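Local coordinates for endonuclease III (PDB 1ORN), which probably excises damaged pyrimidines from DNA as a base-excision repair glycosylase carrying an iron-sulfur cluster, here trapped as a covalent intermediate on its DNA, at residues 41-45 with 46-50. Sequence-based numbering, arbitrary orientation.
Sequences VLSAQ and CTDAL. With nucleotides of chain B; nucleotides of chain A.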
loop_
_atom_site.group_PDB
_atom_site.type_symbol
_atom_site.label_atom_id
_atom_site.label_comp_id
_atom_site.label_asym_id
_atom_site.label_seq_id
_atom_site.Cartn_x
_atom_site.Cartn_y
_atom_site.Cartn_z
ATOM N N VAL C 41 -3.858 -6.439 4.767
ATOM C CA VAL C 41 -2.957 -7.229 5.615
ATOM C C VAL C 41 -2.368 -8.362 4.767
ATOM O O VAL C 41 -1.167 -8.643 4.828
ATOM C CB VAL C 41 -3.703 -7.834 6.832
ATOM C CG1 VAL C 41 -2.850 -8.926 7.498
ATOM C CG2 VAL C 41 -3.992 -6.729 7.852
ATOM N N LEU C 42 -3.219 -8.996 3.967
ATOM C CA LEU C 42 -2.781 -10.091 3.101
ATOM C C LEU C 42 -1.857 -9.589 1.984
ATOM O O LEU C 42 -0.993 -10.329 1.501
ATOM C CB LEU C 42 -3.999 -10.800 2.478
ATOM C CG LEU C 42 -4.941 -11.587 3.400
ATOM C CD1 LEU C 42 -6.084 -12.172 2.580
ATOM C CD2 LEU C 42 -4.166 -12.706 4.101
ATOM N N SER C 43 -2.047 -8.330 1.590
ATOM C CA SER C 43 -1.284 -7.684 0.522
ATOM C C SER C 43 0.212 -7.498 0.771
ATOM O O SER C 43 0.980 -7.305 -0.174
ATOM C CB SER C 43 -1.915 -6.317 0.209
ATOM O OG SER C 43 -1.188 -5.613 -0.781
ATOM N N ALA C 44 0.634 -7.542 2.030
ATOM C CA ALA C 44 2.050 -7.350 2.333
ATOM C C ALA C 44 2.920 -8.402 1.642
ATOM O O ALA C 44 2.758 -9.595 1.875
ATOM C CB ALA C 44 2.276 -7.399 3.846
ATOM N N GLN C 45 3.844 -7.948 0.798
ATOM C CA GLN C 45 4.748 -8.855 0.081
ATOM C C GLN C 45 4.017 -9.860 -0.811
ATOM O O GLN C 45 4.462 -11.003 -0.960
ATOM C CB GLN C 45 5.631 -9.617 1.078
ATOM C CG GLN C 45 6.335 -8.729 2.087
ATOM C CD GLN C 45 7.173 -7.650 1.440
ATOM O OE1 GLN C 45 8.032 -7.929 0.596
ATOM N NE2 GLN C 45 6.935 -6.397 1.836
ATOM N N CYS C 46 2.906 -9.432 -1.403
ATOM C CA CYS C 46 2.112 -10.283 -2.289
ATOM C C CYS C 46 1.512 -9.403 -3.389
ATOM O O CYS C 46 1.334 -8.196 -3.197
ATOM C CB CYS C 46 0.997 -10.971 -1.490
ATOM S SG CYS C 46 0.030 -12.207 -2.417
ATOM N N THR C 47 1.215 -9.996 -4.543
ATOM C CA THR C 47 0.638 -9.248 -5.658
ATOM C C THR C 47 -0.872 -9.063 -5.490
ATOM O O THR C 47 -1.554 -9.916 -4.918
ATOM C CB THR C 47 0.892 -9.969 -7.003
ATOM O OG1 THR C 47 0.148 -11.194 -7.036
ATOM C CG2 THR C 47 2.381 -10.283 -7.171
ATOM N N ASP C 48 -1.389 -7.943 -5.988
ATOM C CA ASP C 48 -2.818 -7.655 -5.899
ATOM C C ASP C 48 -3.618 -8.764 -6.560
ATOM O O ASP C 48 -4.626 -9.224 -6.020
ATOM C CB ASP C 48 -3.141 -6.329 -6.582
ATOM C CG ASP C 48 -2.635 -5.135 -5.801
ATOM O OD1 ASP C 48 -2.684 -4.011 -6.341
ATOM O OD2 ASP C 48 -2.194 -5.321 -4.646
ATOM N N ALA C 49 -3.156 -9.196 -7.730
ATOM C CA ALA C 49 -3.834 -10.252 -8.469
ATOM C C ALA C 49 -4.095 -11.480 -7.603
ATOM O O ALA C 49 -5.208 -12.010 -7.585
ATOM C CB ALA C 49 -3.012 -10.640 -9.701
ATOM N N LEU C 50 -3.076 -11.935 -6.882
ATOM C CA LEU C 50 -3.232 -13.108 -6.028
ATOM C C LEU C 50 -4.108 -12.833 -4.820
ATOM O O LEU C 50 -4.834 -13.714 -4.362
ATOM C CB LEU C 50 -1.869 -13.624 -5.561
ATOM C CG LEU C 50 -1.365 -14.907 -6.227
ATOM C CD1 LEU C 50 -2.322 -16.057 -5.913
ATOM C CD2 LEU C 50 -1.251 -14.698 -7.732
ATOM P P DG B 8 4.721 -4.233 -0.190
ATOM O OP1 DG B 8 5.907 -3.347 -0.284
ATOM O OP2 DG B 8 4.741 -5.560 -0.877
ATOM O "O5'" DG B 8 4.395 -4.501 1.343
ATOM C "C5'" DG B 8 4.612 -3.494 2.331
ATOM C "C4'" DG B 8 4.245 -4.045 3.687
ATOM O "O4'" DG B 8 5.004 -5.250 3.941
ATOM C "C3'" DG B 8 4.457 -3.143 4.899
ATOM O "O3'" DG B 8 3.341 -3.377 5.756
ATOM C "C2'" DG B 8 5.766 -3.651 5.492
ATOM C "C1'" DG B 8 5.747 -5.134 5.147
ATOM N N9 DG B 8 7.055 -5.733 4.901
ATOM C C8 DG B 8 8.143 -5.149 4.300
ATOM N N7 DG B 8 9.153 -5.968 4.164
ATOM C C5 DG B 8 8.708 -7.161 4.717
ATOM C C6 DG B 8 9.362 -8.423 4.847
ATOM O O6 DG B 8 10.487 -8.753 4.459
ATOM N N1 DG B 8 8.554 -9.353 5.493
ATOM C C2 DG B 8 7.279 -9.110 5.947
ATOM N N2 DG B 8 6.662 -10.133 6.554
ATOM N N3 DG B 8 6.654 -7.945 5.815
ATOM C C4 DG B 8 7.423 -7.025 5.197
ATOM P P DA B 6 8.585 -5.054 -6.449
ATOM O OP1 DA B 6 8.279 -3.882 -7.305
ATOM O OP2 DA B 6 9.343 -4.868 -5.185
ATOM O "O5'" DA B 6 7.213 -5.801 -6.133
ATOM C "C5'" DA B 6 6.329 -6.152 -7.199
ATOM C "C4'" DA B 6 5.157 -6.955 -6.685
ATOM O "O4'" DA B 6 5.594 -8.260 -6.241
ATOM C "C3'" DA B 6 4.394 -6.338 -5.512
ATOM O "O3'" DA B 6 2.999 -6.571 -5.702
ATOM C "C2'" DA B 6 4.873 -7.150 -4.321
ATOM C "C1'" DA B 6 5.072 -8.521 -4.949
ATOM N N9 DA B 6 6.017 -9.401 -4.263
ATOM C C8 DA B 6 7.216 -9.066 -3.686
ATOM N N7 DA B 6 7.861 -10.086 -3.179
ATOM C C5 DA B 6 7.030 -11.167 -3.436
ATOM C C6 DA B 6 7.149 -12.541 -3.156
ATOM N N6 DA B 6 8.202 -13.087 -2.537
ATOM N N1 DA B 6 6.137 -13.348 -3.542
ATOM C C2 DA B 6 5.086 -12.805 -4.167
ATOM N N3 DA B 6 4.862 -11.535 -4.489
ATOM C C4 DA B 6 5.884 -10.757 -4.092
ATOM P P DG A 6 5.155 -18.392 7.079
ATOM O OP1 DG A 6 3.860 -17.855 7.588
ATOM O OP2 DG A 6 5.683 -19.671 7.619
ATOM O "O5'" DG A 6 5.042 -18.516 5.497
ATOM C "C5'" DG A 6 5.938 -19.334 4.740
ATOM C "C4'" DG A 6 5.573 -19.255 3.275
ATOM O "O4'" DG A 6 5.697 -17.889 2.810
ATOM C "C3'" DG A 6 6.395 -20.097 2.299
ATOM O "O3'" DG A 6 5.517 -20.485 1.240
ATOM C "C2'" DG A 6 7.374 -19.085 1.729
ATOM C "C1'" DG A 6 6.466 -17.873 1.618
ATOM N N9 DG A 6 7.122 -16.573 1.518
ATOM C C8 DG A 6 8.340 -16.213 2.039
ATOM N N7 DG A 6 8.653 -14.967 1.797
ATOM C C5 DG A 6 7.576 -14.476 1.070
ATOM C C6 DG A 6 7.343 -13.183 0.536
ATOM O O6 DG A 6 8.063 -12.183 0.606
ATOM N N1 DG A 6 6.124 -13.118 -0.137
ATOM C C2 DG A 6 5.240 -14.165 -0.274
ATOM N N2 DG A 6 4.111 -13.910 -0.973
ATOM N N3 DG A 6 5.443 -15.372 0.227
ATOM C C4 DG A 6 6.625 -15.456 0.883
HETATM O O HOH W 1 -2.118 -3.374 -2.957
HETATM O O HOH W 2 -0.956 -6.862 -2.918
#
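Cys46 N donates to Ser43 O at 3.1 Å, closing a type II beta turn that joins helix 33-43 to helix 48-61 in the HhH-GPD fold of this DNA glycosylase. The turn carries Gln45 into the DNA between DG8 and DA6 of chain B, within reach of DG6 of chain A. From CB outward, Gln45 first meets DG6, probably the estranged guanine, whose O6 lies 3.6 Å from CB. CG, set anti to the carbonyl carbon (chi1 -51°), reaches C4 and N3 of DG8 of chain B, and a bend at chi2 lays CD near C5 and N7 of the same base. At the tip NE2 donates to the sugar O4' of DG8 over 3.1 Å in a fairly straight bond (163°), while OE1 bonds to a bound Tris molecule, probably from the crystallisation liquor. The backbone grips too: Gln45 N donates to phosphate oxygen OP2 of DG8, and Gln45 O accepts hydrogen bonds from both N1 and N2 of DG6, at 2.8 and 2.9 Å. With an alanine here, a gap would probably open beside the DG8 base and O4' of DG8 would probably lose its amide donor. Elsewhere on the turn, two waters link Ser43 OG to the carboxylate of Asp48: one donates to OD2, and the other lies in hydrogen-bonding range of Ser43 OG, Cys46 O and Asp48 OD2. Next along the chain, Thr47 N-caps helix 48-61, its OG1 accepting a weak bond from Leu50 N at 3.3 Å.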